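Local coordinates for protein ZmpA Glycopeptidase (PDB 6XSX) that is the M60 peptidase module of a larger multidomain clostridial metalloprotease and probably cleaves glycosylated proteins as a glycopeptidase, at residues V188-Y199 with F262-G272; G311-W322 with Y433-N441. All blocks are in the same frame, centred on the assembly; numbering follows the deposited sequence.

Contact 1: V188-Y199 with F262-G272; sequences VNVTATYALNWY and FNKAEQGGALG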
loop_
_atom_site.group_PDB
_atom_site.type_symbol
_atom_site.label_atom_id
_atom_site.label_comp_id
_atom_site.label_asym_id
_atom_site.label_seq_id
_atom_site.Cartn_x
_atom_site.Cartn_y
_atom_site.Cartn_z
ATOM N N VAL A 188 10.505 -1.219 -11.619
ATOM C CA VAL A 188 9.719 -2.406 -11.913
ATOM C C VAL A 188 10.616 -3.369 -12.692
ATOM O O VAL A 188 11.070 -3.052 -13.791
ATOM C CB VAL A 188 8.436 -2.057 -12.701
ATOM C CG1 VAL A 188 7.717 -3.300 -13.210
ATOM C CG2 VAL A 188 7.481 -1.187 -11.893
ATOM N N ASN A 189 10.844 -4.550 -12.105
ATOM C CA ASN A 189 11.759 -5.563 -12.608
ATOM C C ASN A 189 10.956 -6.811 -12.968
ATOM O O ASN A 189 10.364 -7.429 -12.081
ATOM C CB ASN A 189 12.821 -5.877 -11.548
ATOM C CG ASN A 189 13.650 -7.109 -11.852
ATOM O OD1 ASN A 189 13.347 -8.204 -11.369
ATOM N ND2 ASN A 189 14.696 -6.934 -12.644
ATOM N N VAL A 190 10.968 -7.172 -14.264
ATOM C CA VAL A 190 10.258 -8.324 -14.809
ATOM C C VAL A 190 11.166 -9.008 -15.833
ATOM O O VAL A 190 12.307 -8.586 -16.018
ATOM C CB VAL A 190 8.934 -7.909 -15.486
ATOM C CG1 VAL A 190 7.880 -7.425 -14.499
ATOM C CG2 VAL A 190 9.162 -6.884 -16.594
ATOM N N THR A 191 10.658 -10.053 -16.509
ATOM C CA THR A 191 11.413 -10.680 -17.591
ATOM C C THR A 191 11.208 -9.897 -18.886
ATOM O O THR A 191 10.159 -9.283 -19.089
ATOM C CB THR A 191 11.011 -12.141 -17.858
ATOM O OG1 THR A 191 9.677 -12.219 -18.370
ATOM C CG2 THR A 191 11.176 -13.060 -16.667
ATOM N N ALA A 192 12.203 -9.980 -19.778
ATOM C CA ALA A 192 12.149 -9.330 -21.083
ATOM C C ALA A 192 11.085 -9.985 -21.969
ATOM O O ALA A 192 10.365 -9.295 -22.690
ATOM C CB ALA A 192 13.509 -9.357 -21.738
ATOM N N THR A 193 11.002 -11.318 -21.905
ATOM C CA THR A 193 10.110 -12.093 -22.752
ATOM C C THR A 193 8.655 -11.753 -22.433
ATOM O O THR A 193 7.842 -11.567 -23.344
ATOM C CB THR A 193 10.404 -13.597 -22.664
ATOM O OG1 THR A 193 10.307 -13.948 -21.287
ATOM C CG2 THR A 193 11.783 -13.969 -23.172
ATOM N N TYR A 194 8.343 -11.649 -21.135
ATOM C CA TYR A 194 6.999 -11.288 -20.716
ATOM C C TYR A 194 6.705 -9.827 -21.060
ATOM O O TYR A 194 5.647 -9.518 -21.608
ATOM C CB TYR A 194 6.791 -11.584 -19.227
ATOM C CG TYR A 194 5.367 -11.387 -18.777
ATOM C CD1 TYR A 194 4.827 -10.114 -18.663
ATOM C CD2 TYR A 194 4.555 -12.470 -18.486
ATOM C CE1 TYR A 194 3.515 -9.922 -18.268
ATOM C CE2 TYR A 194 3.242 -12.293 -18.081
ATOM C CZ TYR A 194 2.723 -11.014 -17.971
ATOM O OH TYR A 194 1.425 -10.824 -17.581
ATOM N N ALA A 195 7.644 -8.931 -20.733
ATOM C CA ALA A 195 7.456 -7.508 -20.976
ATOM C C ALA A 195 7.120 -7.252 -22.443
ATOM O O ALA A 195 6.210 -6.483 -22.742
ATOM C CB ALA A 195 8.681 -6.734 -20.551
ATOM N N LEU A 196 7.862 -7.891 -23.359
ATOM C CA LEU A 196 7.696 -7.603 -24.778
ATOM C C LEU A 196 6.308 -8.051 -25.247
ATOM O O LEU A 196 5.635 -7.312 -25.964
ATOM C CB LEU A 196 8.831 -8.242 -25.588
ATOM C CG LEU A 196 8.674 -8.157 -27.109
ATOM C CD1 LEU A 196 8.625 -6.707 -27.593
ATOM C CD2 LEU A 196 9.791 -8.910 -27.811
ATOM N N ASN A 197 5.891 -9.245 -24.802
ATOM C CA ASN A 197 4.594 -9.820 -25.114
ATOM C C ASN A 197 3.471 -8.944 -24.559
ATOM O O ASN A 197 2.481 -8.700 -25.246
ATOM C CB ASN A 197 4.457 -11.245 -24.567
ATOM C CG ASN A 197 5.022 -12.314 -25.482
ATOM O OD1 ASN A 197 5.397 -12.040 -26.624
ATOM N ND2 ASN A 197 5.102 -13.541 -24.982
ATOM N N TRP A 198 3.631 -8.470 -23.319
ATOM C CA TRP A 198 2.570 -7.761 -22.618
ATOM C C TRP A 198 2.313 -6.386 -23.238
ATOM O O TRP A 198 1.164 -6.022 -23.475
ATOM C CB TRP A 198 2.866 -7.675 -21.112
ATOM C CG TRP A 198 1.731 -7.113 -20.310
ATOM C CD1 TRP A 198 0.730 -7.827 -19.723
ATOM C CD2 TRP A 198 1.463 -5.726 -20.025
ATOM N NE1 TRP A 198 -0.127 -6.986 -19.072
ATOM C CE2 TRP A 198 0.293 -5.690 -19.233
ATOM C CE3 TRP A 198 2.101 -4.516 -20.328
ATOM C CZ2 TRP A 198 -0.256 -4.497 -18.758
ATOM C CZ3 TRP A 198 1.576 -3.340 -19.838
ATOM C CH2 TRP A 198 0.405 -3.329 -19.074
ATOM N N TYR A 199 3.381 -5.632 -23.513
ATOM C CA TYR A 199 3.258 -4.327 -24.142
ATOM C C TYR A 199 2.581 -4.466 -25.508
ATOM O O TYR A 199 1.655 -3.714 -25.814
ATOM C CB TYR A 199 4.611 -3.604 -24.209
ATOM C CG TYR A 199 5.129 -3.077 -22.889
ATOM C CD1 TYR A 199 4.404 -2.157 -22.138
ATOM C CD2 TYR A 199 6.354 -3.488 -22.388
ATOM C CE1 TYR A 199 4.872 -1.672 -20.924
ATOM C CE2 TYR A 199 6.839 -3.012 -21.176
ATOM C CZ TYR A 199 6.097 -2.105 -20.439
ATOM O OH TYR A 199 6.575 -1.641 -19.247
ATOM N N PHE A 262 6.453 -10.156 -6.474
ATOM C CA PHE A 262 5.277 -10.720 -7.119
ATOM C C PHE A 262 5.733 -11.941 -7.914
ATOM O O PHE A 262 6.884 -12.009 -8.339
ATOM C CB PHE A 262 4.586 -9.686 -8.016
ATOM C CG PHE A 262 5.508 -9.012 -9.005
ATOM C CD1 PHE A 262 5.939 -9.674 -10.153
ATOM C CD2 PHE A 262 5.980 -7.726 -8.771
ATOM C CE1 PHE A 262 6.820 -9.061 -11.036
ATOM C CE2 PHE A 262 6.837 -7.102 -9.671
ATOM C CZ PHE A 262 7.270 -7.776 -10.794
ATOM N N ASN A 263 4.821 -12.894 -8.122
ATOM C CA ASN A 263 5.149 -14.134 -8.806
ATOM C C ASN A 263 5.012 -13.929 -10.316
ATOM O O ASN A 263 4.546 -12.878 -10.765
ATOM C CB ASN A 263 4.285 -15.290 -8.283
ATOM C CG ASN A 263 4.978 -16.640 -8.310
ATOM O OD1 ASN A 263 5.987 -16.840 -8.997
ATOM N ND2 ASN A 263 4.440 -17.583 -7.550
ATOM N N LYS A 264 5.379 -14.974 -11.077
ATOM C CA LYS A 264 5.486 -14.959 -12.530
ATOM C C LYS A 264 4.203 -14.446 -13.180
ATOM O O LYS A 264 4.256 -13.646 -14.115
ATOM C CB LYS A 264 5.795 -16.369 -13.055
ATOM C CG LYS A 264 6.191 -16.447 -14.525
ATOM C CD LYS A 264 6.121 -17.845 -15.128
ATOM C CE LYS A 264 7.386 -18.648 -14.939
ATOM N NZ LYS A 264 7.172 -20.092 -15.217
ATOM N N ALA A 265 3.054 -14.940 -12.701
ATOM C CA ALA A 265 1.788 -14.673 -13.367
ATOM C C ALA A 265 1.377 -13.217 -13.170
ATOM O O ALA A 265 0.471 -12.740 -13.845
ATOM C CB ALA A 265 0.714 -15.622 -12.880
ATOM N N GLU A 266 2.035 -12.519 -12.241
ATOM C CA GLU A 266 1.625 -11.177 -11.867
ATOM C C GLU A 266 2.507 -10.117 -12.537
ATOM O O GLU A 266 2.413 -8.934 -12.204
ATOM C CB GLU A 266 1.601 -11.039 -10.335
ATOM C CG GLU A 266 0.316 -11.549 -9.693
ATOM C CD GLU A 266 0.193 -13.064 -9.732
ATOM O OE1 GLU A 266 1.125 -13.747 -9.273
ATOM O OE2 GLU A 266 -0.811 -13.561 -10.263
ATOM N N GLN A 267 3.336 -10.527 -13.505
ATOM C CA GLN A 267 4.217 -9.596 -14.203
ATOM C C GLN A 267 3.395 -8.514 -14.899
ATOM O O GLN A 267 3.786 -7.350 -14.884
ATOM C CB GLN A 267 5.164 -10.304 -15.178
ATOM C CG GLN A 267 6.272 -11.097 -14.488
ATOM C CD GLN A 267 7.086 -11.884 -15.488
ATOM O OE1 GLN A 267 8.064 -11.384 -16.055
ATOM N NE2 GLN A 267 6.684 -13.128 -15.712
ATOM N N GLY A 268 2.259 -8.912 -15.497
ATOM C CA GLY A 268 1.356 -7.967 -16.142
ATOM C C GLY A 268 0.749 -6.957 -15.168
ATOM O O GLY A 268 0.627 -5.774 -15.497
ATOM N N GLY A 269 0.374 -7.428 -13.971
ATOM C CA GLY A 269 -0.055 -6.538 -12.898
ATOM C C GLY A 269 1.004 -5.477 -12.591
ATOM O O GLY A 269 0.686 -4.299 -12.398
ATOM N N ALA A 270 2.271 -5.912 -12.565
ATOM C CA ALA A 270 3.398 -5.048 -12.258
ATOM C C ALA A 270 3.557 -3.976 -13.341
ATOM O O ALA A 270 3.701 -2.795 -13.025
ATOM C CB ALA A 270 4.662 -5.869 -12.097
ATOM N N LEU A 271 3.539 -4.405 -14.608
ATOM C CA LEU A 271 3.756 -3.520 -15.743
ATOM C C LEU A 271 2.571 -2.573 -15.909
ATOM O O LEU A 271 2.745 -1.420 -16.304
ATOM C CB LEU A 271 3.990 -4.362 -17.002
ATOM C CG LEU A 271 5.339 -5.086 -17.053
ATOM C CD1 LEU A 271 5.412 -6.050 -18.228
ATOM C CD2 LEU A 271 6.494 -4.090 -17.118
ATOM N N GLY A 272 1.374 -3.076 -15.602
ATOM C CA GLY A 272 0.154 -2.282 -15.623
ATOM C C GLY A 272 0.009 -1.381 -14.399
ATOM O O GLY A 272 -0.852 -0.508 -14.382
HETATM O O HOH W 1 8.055 -15.004 -17.327
HETATM O O HOH W 2 0.217 -13.058 -16.524
#
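Gln267 and Thr191 meet through the end of the glutamine amide. Gln267 OE1 takes two hydrogen bonds from the one threonine. Thr191 N lies 3.0 Å from Gln267 OE1, nearly in line with the C=O bond. Thr191 OG1 lies 2.9 Å from Gln267 OE1 and comes in the carbonyl plane, on a lone pair. The amide does not turn freely, because Gln267 NE2 donates to Lys264 O at 3.0 Å, within the amide plane. A water also accepts from Gln267 NE2. Thr191 OG1 serves a second role as the N-cap of helix 192-202, accepting from Tyr194 N.

The Tyr194 ring lies against the same glutamine. Gln267 CB sits over the ring face, 3.5 Å from the Tyr194 ring centroid, in a CH-pi contact. The amide plane is stacked on the ring, tilted by 30°. A water joins Tyr194 OH to Ala265 O.

Leu271 is a knob in a hole formed by Tyr194, Ala195, Trp198 and Tyr199. Its CB lies over the six-membered ring of Trp198, while Leu271 CD1 touches Ala195 CA at 3.7 Å. Gly268 CA covers the five-membered ring of Trp198 at 3.4 Å from Trp198 NE1. Trp198 CG is anti to the backbone N (chi1 -173°), which lays the indole along helix 267-272. On the strand side, Val190 CG1 packs on Phe262 CZ at 3.8 Å, and Val190 CG2 on Leu271 CD2.

Tyr199 OH and Leu271 O both bond to Thr209 OG1. Strand 186-190 pairs with strands 179-182 and 240-244 in the mixed sheet. Helix 267-272 runs roughly antiparallel to strand 188-190, its axis 8.9 Å away. Helix 192-199 crosses helix 267-272 at 64°, and the longer helix 192-202 turns another side to helix 155-171.

Contact 2: G311-W322 with Y433-N441; sequences GVPSNITRQNLW and YANDKMYLN. With EDO (1,2-ethanediol), chain E.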
loop_
_atom_site.group_PDB
_atom_site.type_symbol
_atom_site.label_atom_id
_atom_site.label_comp_id
_atom_site.label_asym_id
_atom_site.label_seq_id
_atom_site.Cartn_x
_atom_site.Cartn_y
_atom_site.Cartn_z
ATOM N N GLY A 311 -13.145 3.658 -6.768
ATOM C CA GLY A 311 -14.563 3.316 -6.717
ATOM C C GLY A 311 -14.805 1.817 -6.525
ATOM O O GLY A 311 -15.889 1.311 -6.791
ATOM N N VAL A 312 -13.777 1.095 -6.075
ATOM C CA VAL A 312 -13.876 -0.348 -5.930
ATOM C C VAL A 312 -14.359 -0.635 -4.510
ATOM O O VAL A 312 -13.843 -0.045 -3.555
ATOM C CB VAL A 312 -12.516 -1.019 -6.218
ATOM C CG1 VAL A 312 -12.476 -2.475 -5.786
ATOM C CG2 VAL A 312 -12.119 -0.885 -7.683
ATOM N N PRO A 313 -15.380 -1.508 -4.327
ATOM C CA PRO A 313 -15.801 -1.916 -2.986
ATOM C C PRO A 313 -14.607 -2.452 -2.198
ATOM O O PRO A 313 -13.909 -3.351 -2.662
ATOM C CB PRO A 313 -16.850 -3.003 -3.270
ATOM C CG PRO A 313 -17.422 -2.599 -4.630
ATOM C CD PRO A 313 -16.220 -2.082 -5.398
ATOM N N SER A 314 -14.380 -1.883 -1.003
ATOM C CA SER A 314 -13.219 -2.232 -0.204
ATOM C C SER A 314 -13.247 -3.710 0.180
ATOM O O SER A 314 -14.286 -4.367 0.120
ATOM C CB SER A 314 -13.075 -1.345 1.011
ATOM O OG SER A 314 -13.711 -1.916 2.146
ATOM N N ASN A 315 -12.076 -4.222 0.571
ATOM C CA ASN A 315 -11.948 -5.603 1.006
ATOM C C ASN A 315 -12.940 -5.872 2.137
ATOM O O ASN A 315 -13.441 -6.984 2.290
ATOM C CB ASN A 315 -10.522 -5.905 1.467
ATOM C CG ASN A 315 -10.133 -7.360 1.318
ATOM O OD1 ASN A 315 -10.865 -8.151 0.723
ATOM N ND2 ASN A 315 -8.962 -7.708 1.830
ATOM N N ILE A 316 -13.240 -4.834 2.921
ATOM C CA ILE A 316 -14.165 -5.018 4.025
ATOM C C ILE A 316 -15.549 -5.379 3.476
ATOM O O ILE A 316 -16.243 -6.219 4.054
ATOM C CB ILE A 316 -14.140 -3.832 5.011
ATOM C CG1 ILE A 316 -12.730 -3.639 5.587
ATOM C CG2 ILE A 316 -15.164 -4.047 6.111
ATOM C CD1 ILE A 316 -12.569 -2.442 6.504
ATOM N N THR A 317 -15.930 -4.789 2.334
ATOM C CA THR A 317 -17.152 -5.215 1.658
ATOM C C THR A 317 -16.940 -6.592 1.032
ATOM O O THR A 317 -17.790 -7.472 1.154
ATOM C CB THR A 317 -17.628 -4.185 0.627
ATOM O OG1 THR A 317 -18.034 -3.024 1.354
ATOM C CG2 THR A 317 -18.778 -4.679 -0.230
ATOM N N ARG A 318 -15.791 -6.774 0.373
ATOM C CA ARG A 318 -15.513 -7.997 -0.360
ATOM C C ARG A 318 -15.616 -9.204 0.577
ATOM O O ARG A 318 -16.174 -10.221 0.190
ATOM C CB ARG A 318 -14.199 -7.864 -1.142
ATOM C CG ARG A 318 -13.952 -8.955 -2.174
ATOM C CD ARG A 318 -12.811 -8.643 -3.134
ATOM N NE ARG A 318 -11.520 -8.335 -2.515
ATOM C CZ ARG A 318 -11.022 -7.107 -2.376
ATOM N NH1 ARG A 318 -9.836 -6.928 -1.815
ATOM N NH2 ARG A 318 -11.705 -6.059 -2.806
ATOM N N GLN A 319 -15.130 -9.074 1.820
ATOM C CA GLN A 319 -15.201 -10.161 2.788
ATOM C C GLN A 319 -16.514 -10.137 3.579
ATOM O O GLN A 319 -16.630 -10.838 4.578
ATOM C CB GLN A 319 -14.025 -10.119 3.772
ATOM C CG GLN A 319 -12.648 -10.020 3.127
ATOM C CD GLN A 319 -12.346 -11.162 2.190
ATOM O OE1 GLN A 319 -12.111 -10.964 0.999
ATOM N NE2 GLN A 319 -12.366 -12.374 2.719
ATOM N N ASN A 320 -17.492 -9.323 3.156
ATOM C CA ASN A 320 -18.822 -9.314 3.755
ATOM C C ASN A 320 -18.770 -9.017 5.257
ATOM O O ASN A 320 -19.636 -9.475 6.002
ATOM C CB ASN A 320 -19.542 -10.663 3.584
ATOM C CG ASN A 320 -19.689 -11.152 2.157
ATOM O OD1 ASN A 320 -19.889 -10.367 1.234
ATOM N ND2 ASN A 320 -19.628 -12.462 1.963
ATOM N N LEU A 321 -17.764 -8.256 5.707
ATOM C CA LEU A 321 -17.513 -8.098 7.132
ATOM C C LEU A 321 -18.387 -7.005 7.745
ATOM O O LEU A 321 -18.647 -7.028 8.945
ATOM C CB LEU A 321 -16.028 -7.803 7.370
ATOM C CG LEU A 321 -15.071 -8.962 7.081
ATOM C CD1 LEU A 321 -13.640 -8.571 7.423
ATOM C CD2 LEU A 321 -15.477 -10.217 7.850
ATOM N N TRP A 322 -18.799 -6.024 6.936
ATOM C CA TRP A 322 -19.703 -5.001 7.444
ATOM C C TRP A 322 -20.922 -5.684 8.061
ATOM O O TRP A 322 -21.264 -5.409 9.213
ATOM C CB TRP A 322 -20.124 -4.015 6.349
ATOM C CG TRP A 322 -19.045 -3.155 5.756
ATOM C CD1 TRP A 322 -18.677 -3.108 4.441
ATOM C CD2 TRP A 322 -18.232 -2.176 6.430
ATOM N NE1 TRP A 322 -17.701 -2.171 4.243
ATOM C CE2 TRP A 322 -17.404 -1.581 5.447
ATOM C CE3 TRP A 322 -18.130 -1.732 7.756
ATOM C CZ2 TRP A 322 -16.481 -0.582 5.756
ATOM C CZ3 TRP A 322 -17.218 -0.741 8.059
ATOM C CH2 TRP A 322 -16.407 -0.173 7.070
ATOM N N TYR A 433 -21.408 3.703 12.303
ATOM C CA TYR A 433 -22.262 3.203 11.231
ATOM C C TYR A 433 -21.615 3.428 9.860
ATOM O O TYR A 433 -22.176 3.011 8.848
ATOM C CB TYR A 433 -23.662 3.827 11.276
ATOM C CG TYR A 433 -24.563 3.407 12.418
ATOM C CD1 TYR A 433 -24.375 2.207 13.090
ATOM C CD2 TYR A 433 -25.641 4.192 12.802
ATOM C CE1 TYR A 433 -25.195 1.823 14.140
ATOM C CE2 TYR A 433 -26.476 3.822 13.847
ATOM C CZ TYR A 433 -26.254 2.630 14.517
ATOM O OH TYR A 433 -27.066 2.249 15.547
ATOM N N ALA A 434 -20.439 4.083 9.813
ATOM C CA ALA A 434 -19.770 4.320 8.539
ATOM C C ALA A 434 -19.520 2.992 7.831
ATOM O O ALA A 434 -19.181 1.999 8.476
ATOM C CB ALA A 434 -18.466 5.066 8.730
ATOM N N ASN A 435 -19.694 3.001 6.504
ATOM C CA ASN A 435 -19.433 1.843 5.659
ATOM C C ASN A 435 -19.189 2.310 4.224
ATOM O O ASN A 435 -19.396 3.479 3.904
ATOM C CB ASN A 435 -20.530 0.779 5.795
ATOM C CG ASN A 435 -21.846 1.206 5.186
ATOM O OD1 ASN A 435 -22.002 1.158 3.970
ATOM N ND2 ASN A 435 -22.794 1.632 6.011
ATOM N N ASP A 436 -18.745 1.379 3.371
ATOM C CA ASP A 436 -18.302 1.651 2.015
ATOM C C ASP A 436 -19.376 2.318 1.156
ATOM O O ASP A 436 -19.024 2.970 0.174
ATOM C CB ASP A 436 -17.708 0.404 1.342
ATOM C CG ASP A 436 -16.425 -0.086 1.996
ATOM O OD1 ASP A 436 -15.791 0.695 2.710
ATOM O OD2 ASP A 436 -16.086 -1.253 1.808
ATOM N N LYS A 437 -20.666 2.175 1.504
ATOM C CA LYS A 437 -21.708 2.827 0.713
ATOM C C LYS A 437 -21.479 4.338 0.635
ATOM O O LYS A 437 -21.882 4.975 -0.338
ATOM C CB LYS A 437 -23.118 2.495 1.213
ATOM C CG LYS A 437 -23.512 1.035 1.051
ATOM C CD LYS A 437 -25.011 0.822 0.971
ATOM C CE LYS A 437 -25.640 1.505 -0.223
ATOM N NZ LYS A 437 -27.113 1.346 -0.212
ATOM N N MET A 438 -20.785 4.889 1.636
ATOM C CA MET A 438 -20.536 6.324 1.728
ATOM C C MET A 438 -19.782 6.834 0.494
ATOM O O MET A 438 -19.978 7.981 0.110
ATOM C CB MET A 438 -19.760 6.688 3.000
ATOM C CG MET A 438 -20.596 6.585 4.280
ATOM S SD MET A 438 -19.546 6.623 5.764
ATOM C CE MET A 438 -18.915 8.299 5.655
ATOM N N TYR A 439 -18.937 5.992 -0.132
ATOM C CA TYR A 439 -18.331 6.363 -1.406
ATOM C C TYR A 439 -18.991 5.653 -2.589
ATOM O O TYR A 439 -19.081 6.235 -3.673
ATOM C CB TYR A 439 -16.801 6.254 -1.398
ATOM C CG TYR A 439 -16.236 4.854 -1.370
ATOM C CD1 TYR A 439 -15.883 4.259 -0.169
ATOM C CD2 TYR A 439 -16.043 4.125 -2.533
ATOM C CE1 TYR A 439 -15.354 2.978 -0.118
ATOM C CE2 TYR A 439 -15.513 2.841 -2.505
ATOM C CZ TYR A 439 -15.164 2.267 -1.291
ATOM O OH TYR A 439 -14.623 1.009 -1.234
ATOM N N LEU A 440 -19.433 4.401 -2.391
ATOM C CA LEU A 440 -19.986 3.602 -3.481
ATOM C C LEU A 440 -21.278 4.205 -4.043
ATOM O O LEU A 440 -21.561 4.045 -5.233
ATOM C CB LEU A 440 -20.211 2.162 -3.004
ATOM C CG LEU A 440 -18.942 1.327 -2.815
ATOM C CD1 LEU A 440 -19.261 0.029 -2.089
ATOM C CD2 LEU A 440 -18.252 1.049 -4.148
ATOM N N ASN A 441 -22.056 4.896 -3.197
ATOM C CA ASN A 441 -23.331 5.479 -3.607
ATOM C C ASN A 441 -23.120 6.570 -4.656
ATOM O O ASN A 441 -24.015 6.806 -5.468
ATOM C CB ASN A 441 -24.072 6.156 -2.453
ATOM C CG ASN A 441 -24.938 5.219 -1.638
ATOM O OD1 ASN A 441 -25.451 4.235 -2.152
ATOM N ND2 ASN A 441 -25.123 5.522 -0.368
HETATM C C1 EDO E . -29.519 0.557 2.784
HETATM O O1 EDO E . -28.309 1.084 2.262
HETATM C C2 EDO E . -30.333 -0.202 1.802
HETATM O O2 EDO E . -29.990 0.075 0.471
#
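Asp436 and Tyr439 reach segment 311-322 through different first torsions. Asp436 CG is anti to its carbonyl carbon (chi1 -65°), which carries the carboxylate to Ser314, Thr317 and Trp322. Tyr439 CG stands between its backbone N and carbonyl carbon (chi1 71°), and the phenol reaches the chain before Ser314.

Asp436 OD2 is gripped by several donors. Thr317 OG1 gives a bond of 2.7 Å to Asp436 OD2, on the anti side and somewhat out of the carboxylate plane. From the same face, Trp322 NE1 donates to Asp436 OD2 at 3.1 Å, nearly straight at 167°. Asp436 OD2 lies in the indole plane, while the N-H meets the carboxylate from above. The two planes are nearly perpendicular. Ser314 OG lies 2.5 Å from Asp436 OD2, unusually short and doubtful in detail. Thr317 and Trp322, with Trp356 NE1 on Asp436 OD1, would be expected to stabilise a buried negative charge.

The Trp322 indole is held from both faces, by Asn435 CB and Ile316 CG2. Asn435 and Met438 form a capping box: Lys437 N bonds to Asn435 OD1, and Asn435 N bonds weakly to Met438 SD.

Tyr439 OH donates to Val312 O at 2.7 Å. Nearby, Leu440 CD2 packs on Pro313 CG at 3.8 Å.

The contact joins helix 437-440 and the turn before it to the 311-314 link, helix 315-318 and the start of helix 321-331. Helix 301-309 adds Leu304 against Ser314 and Ile316. From helix 347-361, Trp356 meets Ile316 and Leu360 meets Tyr439. Asn435 ND2 bonds to Ile479 O, in strand 478-485 of the C-terminal antiparallel sheet.

Overall arrangement
The chain lays down the first strands of the mixed sheet before reaching strand 186-190; later strands complete it. Contact 1 closes the 62 residues between its segments, which include helix 206-224 and strand 240-244. It ties strand 186-190 and helix 192-202 to helix 267-272. The chain next runs through helix 277-286, which bears an HExxH pattern consistent with a metalloprotease. Contact 2 opens after helix 301-309 and closes 110 residues, mostly helical, ahead of the C-terminal antiparallel sheet. The contacts are in series, so they neither nest nor cross. The centres of contacts 1 and 2 are about 30 Å apart. The nearest atoms of contacts 1 and 2 are about 13 Å apart. Contact 1 lies beside the mixed sheet; contact 2 lies in the helical region next to the C-terminal sheet.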